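PDB 4L9A: AB hydrolase-1 domain-containing protein from Streptococcus mutans, which probably hydrolyses carboxylic esters, as a member of the alpha/beta hydrolase superfamily. Local coordinates for residues D76-G81 against S86-V91; I63-D68 against S277-V282; Q166-K169 against D173-N176. One frame throughout, in Å; residues are numbered along the deposited sequence.

In the fold
The three contacts sit in different parts of one alpha/beta hydrolase fold and do not touch one another. Contact 2 is buried and apolar. It joins the loop before strand 71-75 to helix 275-287, over 200 residues later in the chain. Contacts 1 and 3 are local. Contact 1 is partly buried and ties together two parts of the loop between strand 71-75 and helix 93-106, with a side-chain amide as the clasp. Contact 3 lies on the surface, where an arginine binds backbone carbonyls between helices 159-167 and 171-185. No hydrogen bond crosses contact 2, whereas two cross each of the others.

Contact 1: residues D76-G81 against S86-V91; sequences DAPNSG and SNQANV
The amide of N79 grips the backbone of S86 with both of its ends. The two residues belong to one long loop of the alpha/beta hydrolase fold, between strand 71-75 and helix 93-106. N79 is the third residue of a type II beta turn from A77 to S80, and its phi is positive there.

Two hydrogen bonds make the clasp. S86 N donates to N79 OD1 at 2.9 Å, tilted from the plane of the amide carbonyl. N79 ND2 donates to S86 O, also at 2.9 Å. This second bond lies in the carbonyl plane of S86 and close to the amide plane of N79. The pair fixes the rotation of the amide. N79 ND2 has a further acceptor in I216 O, so the clasp is also tied to a more distant loop.

Van der Waals packing completes the contact. P78 CB meets Q88 NE2 at 3.4 Å, and P78 CG meets Q88 OE1 at 3.5 Å. The proline ring therefore touches both ends of the glutamine amide. A bend in the Q88 chain, chi2 -68°, brings the amide to the ring. Q88 CG also lies 3.4 Å from N79 ND2, but the two amide planes are 87° apart and do not stack. P78 in turn touches W96 of helix 93-106.

The turn has its own bonds. The backbone bond from S80 N to A77 O is weak, at 3.1 Å. The hydroxyl reinforces it: S80 OG donates to A77 O at 2.8 Å.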
loop_
_atom_site.group_PDB
_atom_site.type_symbol
_atom_site.label_atom_id
_atom_site.label_comp_id
_atom_site.label_asym_id
_atom_site.label_seq_id
_atom_site.Cartn_x
_atom_site.Cartn_y
_atom_site.Cartn_z
ATOM N N ASP A 76 8.914 3.399 -0.198
ATOM C CA ASP A 76 9.028 2.726 1.099
ATOM C C ASP A 76 8.814 3.723 2.244
ATOM O O ASP A 76 9.495 4.738 2.320
ATOM C CB ASP A 76 10.399 2.057 1.267
ATOM C CG ASP A 76 10.588 0.851 0.352
ATOM O OD1 ASP A 76 9.765 0.669 -0.581
ATOM O OD2 ASP A 76 11.573 0.100 0.550
ATOM N N ALA A 77 7.877 3.430 3.144
ATOM C CA ALA A 77 7.663 4.291 4.307
ATOM C C ALA A 77 8.872 4.229 5.241
ATOM O O ALA A 77 9.643 3.268 5.212
ATOM C CB ALA A 77 6.376 3.877 5.061
ATOM N N PRO A 78 9.049 5.260 6.073
ATOM C CA PRO A 78 10.102 5.175 7.089
ATOM C C PRO A 78 9.993 3.855 7.846
ATOM O O PRO A 78 8.885 3.314 8.000
ATOM C CB PRO A 78 9.774 6.351 8.019
ATOM C CG PRO A 78 9.132 7.349 7.112
ATOM C CD PRO A 78 8.315 6.535 6.139
ATOM N N ASN A 79 11.127 3.343 8.311
ATOM C CA ASN A 79 11.147 2.102 9.085
ATOM C C ASN A 79 10.617 0.873 8.343
ATOM O O ASN A 79 10.161 -0.103 8.963
ATOM C CB ASN A 79 10.374 2.273 10.392
ATOM C CG ASN A 79 10.990 3.319 11.297
ATOM O OD1 ASN A 79 12.216 3.410 11.430
ATOM N ND2 ASN A 79 10.138 4.115 11.936
ATOM N N SER A 80 10.668 0.915 7.022
ATOM C CA SER A 80 10.292 -0.250 6.235
ATOM C C SER A 80 11.186 -0.411 5.026
ATOM O O SER A 80 11.711 0.571 4.496
ATOM C CB SER A 80 8.840 -0.131 5.767
ATOM O OG SER A 80 8.766 0.711 4.638
ATOM N N GLY A 81 11.338 -1.647 4.568
ATOM C CA GLY A 81 12.072 -1.888 3.346
ATOM C C GLY A 81 13.442 -1.238 3.419
ATOM O O GLY A 81 14.165 -1.426 4.392
ATOM N N SER A 86 14.021 5.711 11.637
ATOM C CA SER A 86 13.999 6.957 12.387
ATOM C C SER A 86 12.751 6.971 13.273
ATOM O O SER A 86 11.747 6.316 12.962
ATOM C CB SER A 86 13.973 8.161 11.440
ATOM O OG SER A 86 12.782 8.173 10.662
ATOM N N ASN A 87 12.814 7.711 14.376
ATOM C CA ASN A 87 11.651 7.853 15.241
ATOM C C ASN A 87 10.529 8.547 14.478
ATOM O O ASN A 87 10.762 9.585 13.850
ATOM C CB ASN A 87 12.001 8.661 16.484
ATOM C CG ASN A 87 10.973 8.486 17.591
ATOM O OD1 ASN A 87 9.875 7.980 17.351
ATOM N ND2 ASN A 87 11.330 8.876 18.802
ATOM N N GLN A 88 9.321 7.977 14.530
ATOM C CA GLN A 88 8.145 8.559 13.872
ATOM C C GLN A 88 7.179 9.250 14.855
ATOM O O GLN A 88 6.131 9.756 14.455
ATOM C CB GLN A 88 7.415 7.497 13.026
ATOM C CG GLN A 88 8.260 6.975 11.838
ATOM C CD GLN A 88 8.478 8.036 10.773
ATOM O OE1 GLN A 88 7.544 8.428 10.064
ATOM N NE2 GLN A 88 9.710 8.518 10.667
ATOM N N ALA A 89 7.557 9.301 16.129
ATOM C CA ALA A 89 6.750 9.939 17.170
ATOM C C ALA A 89 6.189 11.315 16.822
ATOM O O ALA A 89 5.056 11.626 17.193
ATOM C CB ALA A 89 7.532 10.022 18.478
ATOM N N ASN A 90 6.974 12.151 16.142
ATOM C CA ASN A 90 6.525 13.510 15.829
ATOM C C ASN A 90 6.058 13.672 14.386
ATOM O O ASN A 90 5.925 14.790 13.899
ATOM C CB ASN A 90 7.623 14.535 16.146
ATOM C CG ASN A 90 7.824 14.718 17.624
ATOM O OD1 ASN A 90 6.855 14.777 18.380
ATOM N ND2 ASN A 90 9.087 14.797 18.055
ATOM N N VAL A 91 5.840 12.549 13.704
ATOM C CA VAL A 91 5.418 12.567 12.304
ATOM C C VAL A 91 3.903 12.387 12.249
ATOM O O VAL A 91 3.355 11.545 12.952
ATOM C CB VAL A 91 6.138 11.469 11.493
ATOM C CG1 VAL A 91 5.698 11.495 10.045
ATOM C CG2 VAL A 91 7.675 11.659 11.595
#

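Contact 2: residues I63-D68 against S277-V282; sequences IDKLPD and SILEKV
L279 presses its branched end against the start of the K65 side chain. This is where a loop packs on helix 275-287 in the alpha/beta hydrolase fold. The loop segment 63-68 runs from the end of helix 60-63 towards strand 71-75. A type I beta turn from I63 to L66 shapes it, closed by a bond from L66 N to I63 O at 3.1 Å.

The tight part centres on L279. Its CG lies 3.5 Å from K65 CB, the closest approach of the two segments. L279 CD1 reaches in beside the loop backbone, 3.7 Å from K65 O. The methyl L279 CD2 lies against the lysine chain, about equally far from K65 CB and K65 CD.

Deeper in, the packing is buried but wider. L66 CD2 meets L279 CD1 at 4.0 Å and V282 CG1 at 4.3 Å. V282 is one helical turn on from L279, so both present their side chains to the loop. These contacts are purely apolar.

The outer side is different. K65 is exposed to solvent. Its aliphatic chain is extended as far as CE and passes over L279, with K65 CD 3.9 Å from L279 CG. The chain then bends at chi4, 60°. Its ammonium group leaves the apolar patch and donates hydrogen bonds to N61 O and T275 OG1.

The buried residues continue into the central sheet. L66 touches F44 and F46 of strand 43-47 and I72 of strand 71-75. V282 packs on F44 and on I139 of strand 134-141. Helix 275-287 and the turn thus cover neighbouring parts of the sheet.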
loop_
_atom_site.group_PDB
_atom_site.type_symbol
_atom_site.label_atom_id
_atom_site.label_comp_id
_atom_site.label_asym_id
_atom_site.label_seq_id
_atom_site.Cartn_x
_atom_site.Cartn_y
_atom_site.Cartn_z
ATOM N N ILE A 63 3.571 -5.294 -10.615
ATOM C CA ILE A 63 4.543 -4.535 -11.410
ATOM C C ILE A 63 4.977 -5.311 -12.642
ATOM O O ILE A 63 4.909 -4.797 -13.759
ATOM C CB ILE A 63 5.757 -4.106 -10.547
ATOM C CG1 ILE A 63 5.300 -3.064 -9.522
ATOM C CG2 ILE A 63 6.874 -3.493 -11.419
ATOM C CD1 ILE A 63 6.216 -2.919 -8.318
ATOM N N ASP A 64 5.399 -6.554 -12.450
ATOM C CA ASP A 64 5.853 -7.369 -13.573
ATOM C C ASP A 64 4.811 -7.519 -14.672
ATOM O O ASP A 64 5.164 -7.773 -15.820
ATOM C CB ASP A 64 6.287 -8.755 -13.106
ATOM C CG ASP A 64 7.551 -8.715 -12.279
ATOM O OD1 ASP A 64 8.225 -7.662 -12.287
ATOM O OD2 ASP A 64 7.862 -9.730 -11.620
ATOM N N LYS A 65 3.534 -7.372 -14.328
ATOM C CA LYS A 65 2.469 -7.587 -15.308
ATOM C C LYS A 65 1.996 -6.322 -16.043
ATOM O O LYS A 65 1.219 -6.407 -16.992
ATOM C CB LYS A 65 1.277 -8.288 -14.654
ATOM C CG LYS A 65 1.554 -9.699 -14.152
ATOM C CD LYS A 65 0.254 -10.354 -13.671
ATOM C CE LYS A 65 0.486 -11.743 -13.107
ATOM N NZ LYS A 65 1.414 -11.711 -11.950
ATOM N N LEU A 66 2.444 -5.149 -15.604
ATOM C CA LEU A 66 2.039 -3.912 -16.267
ATOM C C LEU A 66 2.848 -3.718 -17.555
ATOM O O LEU A 66 4.007 -4.125 -17.626
ATOM C CB LEU A 66 2.196 -2.711 -15.325
ATOM C CG LEU A 66 1.221 -2.625 -14.141
ATOM C CD1 LEU A 66 1.653 -1.577 -13.115
ATOM C CD2 LEU A 66 -0.196 -2.345 -14.632
ATOM N N PRO A 67 2.231 -3.109 -18.584
ATOM C CA PRO A 67 2.913 -2.847 -19.858
ATOM C C PRO A 67 4.099 -1.921 -19.635
ATOM O O PRO A 67 4.001 -1.001 -18.821
ATOM C CB PRO A 67 1.853 -2.116 -20.687
ATOM C CG PRO A 67 0.557 -2.382 -20.010
ATOM C CD PRO A 67 0.875 -2.542 -18.557
ATOM N N ASP A 68 5.199 -2.152 -20.343
ATOM C CA ASP A 68 6.410 -1.372 -20.119
ATOM C C ASP A 68 6.189 0.121 -20.335
ATOM O O ASP A 68 6.955 0.948 -19.846
ATOM C CB ASP A 68 7.540 -1.882 -21.007
ATOM C CG ASP A 68 7.921 -3.310 -20.689
ATOM O OD1 ASP A 68 7.374 -4.229 -21.335
ATOM O OD2 ASP A 68 8.756 -3.511 -19.780
ATOM N N SER A 277 -6.503 -11.396 -11.613
ATOM C CA SER A 277 -7.764 -10.685 -11.508
ATOM C C SER A 277 -7.548 -9.178 -11.431
ATOM O O SER A 277 -8.255 -8.404 -12.086
ATOM C CB SER A 277 -8.548 -11.167 -10.288
ATOM O OG SER A 277 -9.759 -10.449 -10.152
ATOM N N ILE A 278 -6.568 -8.762 -10.634
ATOM C CA ILE A 278 -6.259 -7.344 -10.500
ATOM C C ILE A 278 -5.904 -6.735 -11.853
ATOM O O ILE A 278 -6.444 -5.696 -12.241
ATOM C CB ILE A 278 -5.124 -7.111 -9.471
ATOM C CG1 ILE A 278 -5.584 -7.585 -8.086
ATOM C CG2 ILE A 278 -4.702 -5.637 -9.452
ATOM C CD1 ILE A 278 -4.435 -7.731 -7.068
ATOM N N LEU A 279 -5.012 -7.396 -12.582
ATOM C CA LEU A 279 -4.603 -6.896 -13.891
ATOM C C LEU A 279 -5.772 -6.812 -14.864
ATOM O O LEU A 279 -5.897 -5.864 -15.641
ATOM C CB LEU A 279 -3.482 -7.763 -14.470
ATOM C CG LEU A 279 -2.072 -7.240 -14.184
ATOM C CD1 LEU A 279 -1.824 -5.943 -14.943
ATOM C CD2 LEU A 279 -1.838 -7.042 -12.693
ATOM N N GLU A 280 -6.629 -7.819 -14.828
ATOM C CA GLU A 280 -7.818 -7.836 -15.672
ATOM C C GLU A 280 -8.676 -6.575 -15.428
ATOM O O GLU A 280 -9.057 -5.876 -16.368
ATOM C CB GLU A 280 -8.616 -9.108 -15.376
ATOM C CG GLU A 280 -9.637 -9.496 -16.404
ATOM C CD GLU A 280 -10.274 -10.833 -16.071
ATOM O OE1 GLU A 280 -9.585 -11.684 -15.463
ATOM O OE2 GLU A 280 -11.463 -11.023 -16.402
ATOM N N LYS A 281 -8.968 -6.279 -14.164
ATOM C CA LYS A 281 -9.717 -5.064 -13.820
ATOM C C LYS A 281 -8.960 -3.785 -14.174
ATOM O O LYS A 281 -9.550 -2.810 -14.628
ATOM C CB LYS A 281 -10.054 -5.045 -12.331
ATOM C CG LYS A 281 -10.820 -6.268 -11.874
ATOM C CD LYS A 281 -11.963 -6.563 -12.808
ATOM C CE LYS A 281 -12.511 -7.960 -12.570
ATOM N NZ LYS A 281 -13.437 -8.338 -13.666
ATOM N N VAL A 282 -7.649 -3.790 -13.971
ATOM C CA VAL A 282 -6.844 -2.612 -14.273
ATOM C C VAL A 282 -6.869 -2.298 -15.766
ATOM O O VAL A 282 -7.078 -1.156 -16.165
ATOM C CB VAL A 282 -5.389 -2.778 -13.809
ATOM C CG1 VAL A 282 -4.472 -1.887 -14.625
ATOM C CG2 VAL A 282 -5.270 -2.453 -12.331
#

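Contact 3: residues Q166-K169 against D173-N176; sequences QKLK and DRLN
R174 NH1 binds two successive backbone carbonyls across the turn between two helices. It donates to K169 O at 2.8 Å and to L168 O at 3.1 Å. Neither bond is straight: the N-H...O angles are 142° and 138°. Both acceptors lie at the edge of the guanidinium, near its plane. Seen from the carbonyls, NH1 is above the plane at K169 O and tilted from it at L168 O. A bend at chi3, -66°, turns the guanidinium back over the turn. L168 is the first residue to leave the helical conformation of 159-167, so the positive charge lies near the end of that helix. The bonds would be electrostatically favourable there.

The side chains of D173 and K169 lie side by side and point the same way, D173 from helix 171-185 and K169 from the connection before it. D173 OD2 is 3.6 Å from K169 CB. The lysine ammonium is not its partner, since K169 NZ stands 6.1 Å from D173 OD2.

Apolar packing backs the polar atoms. L168 CB rests on R174 CG at 3.6 Å. D173 CB sits 3.9 Å from L168 CA.

Three residues separate the two segments. Within them T170 OG1 accepts from D173 N at the start of helix 171-185. These helices lie between strands 134-141 and 235-239, where many alpha/beta hydrolases carry a cap. Beyond the contact, L175 packs on W195 and Y198 of helix 188-206.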
loop_
_atom_site.group_PDB
_atom_site.type_symbol
_atom_site.label_atom_id
_atom_site.label_comp_id
_atom_site.label_asym_id
_atom_site.label_seq_id
_atom_site.Cartn_x
_atom_site.Cartn_y
_atom_site.Cartn_z
ATOM N N GLN A 166 -5.393 -15.138 16.597
ATOM C CA GLN A 166 -5.258 -15.915 17.815
ATOM C C GLN A 166 -4.453 -17.181 17.543
ATOM O O GLN A 166 -3.774 -17.705 18.435
ATOM C CB GLN A 166 -6.632 -16.252 18.389
ATOM C CG GLN A 166 -7.157 -17.605 17.973
ATOM C CD GLN A 166 -7.553 -18.439 19.165
ATOM O OE1 GLN A 166 -8.628 -18.245 19.733
ATOM N NE2 GLN A 166 -6.680 -19.365 19.566
ATOM N N LYS A 167 -4.520 -17.662 16.305
ATOM C CA LYS A 167 -3.751 -18.833 15.898
ATOM C C LYS A 167 -2.254 -18.522 15.882
ATOM O O LYS A 167 -1.422 -19.390 16.149
ATOM C CB LYS A 167 -4.190 -19.311 14.516
ATOM C CG LYS A 167 -3.513 -20.592 14.069
ATOM C CD LYS A 167 -4.025 -21.057 12.718
ATOM C CE LYS A 167 -3.574 -22.480 12.435
ATOM N NZ LYS A 167 -2.096 -22.624 12.558
ATOM N N LEU A 168 -1.927 -17.273 15.571
ATOM C CA LEU A 168 -0.537 -16.842 15.456
ATOM C C LEU A 168 -0.030 -16.262 16.779
ATOM O O LEU A 168 0.081 -15.045 16.938
ATOM C CB LEU A 168 -0.394 -15.825 14.319
ATOM C CG LEU A 168 -1.032 -16.300 13.004
ATOM C CD1 LEU A 168 -1.042 -15.217 11.932
ATOM C CD2 LEU A 168 -0.356 -17.575 12.495
ATOM N N LYS A 169 0.278 -17.154 17.717
ATOM C CA LYS A 169 0.683 -16.773 19.065
ATOM C C LYS A 169 2.007 -16.018 19.099
ATOM O O LYS A 169 2.084 -14.908 19.628
ATOM C CB LYS A 169 0.818 -18.018 19.953
ATOM C CG LYS A 169 -0.314 -19.023 19.841
ATOM C CD LYS A 169 -1.467 -18.678 20.756
ATOM C CE LYS A 169 -2.310 -19.919 21.051
ATOM N NZ LYS A 169 -2.744 -20.638 19.815
ATOM N N ASP A 173 5.508 -17.622 14.786
ATOM C CA ASP A 173 4.252 -17.973 14.115
ATOM C C ASP A 173 3.871 -16.914 13.082
ATOM O O ASP A 173 3.525 -17.234 11.942
ATOM C CB ASP A 173 3.100 -18.109 15.118
ATOM C CG ASP A 173 3.214 -19.349 15.992
ATOM O OD1 ASP A 173 3.970 -20.282 15.642
ATOM O OD2 ASP A 173 2.524 -19.390 17.033
ATOM N N ARG A 174 3.910 -15.650 13.495
ATOM C CA ARG A 174 3.505 -14.563 12.610
ATOM C C ARG A 174 4.458 -14.426 11.435
ATOM O O ARG A 174 4.023 -14.226 10.299
ATOM C CB ARG A 174 3.366 -13.248 13.376
ATOM C CG ARG A 174 2.189 -13.271 14.342
ATOM C CD ARG A 174 1.996 -11.953 15.056
ATOM N NE ARG A 174 3.101 -11.650 15.958
ATOM C CZ ARG A 174 3.228 -12.144 17.186
ATOM N NH1 ARG A 174 2.324 -12.986 17.668
ATOM N NH2 ARG A 174 4.272 -11.799 17.928
ATOM N N LEU A 175 5.754 -14.559 11.711
ATOM C CA LEU A 175 6.764 -14.536 10.662
ATOM C C LEU A 175 6.582 -15.728 9.717
ATOM O O LEU A 175 6.528 -15.561 8.503
ATOM C CB LEU A 175 8.168 -14.546 11.280
ATOM C CG LEU A 175 9.371 -14.297 10.369
ATOM C CD1 LEU A 175 9.362 -12.873 9.853
ATOM C CD2 LEU A 175 10.677 -14.568 11.119
ATOM N N ASN A 176 6.480 -16.929 10.279
ATOM C CA ASN A 176 6.281 -18.137 9.473
ATOM C C ASN A 176 5.011 -18.122 8.614
ATOM O O ASN A 176 4.978 -18.704 7.526
ATOM C CB ASN A 176 6.317 -19.388 10.355
ATOM C CG ASN A 176 7.690 -19.627 10.967
ATOM O OD1 ASN A 176 8.708 -19.186 10.428
ATOM N ND2 ASN A 176 7.725 -20.327 12.097
#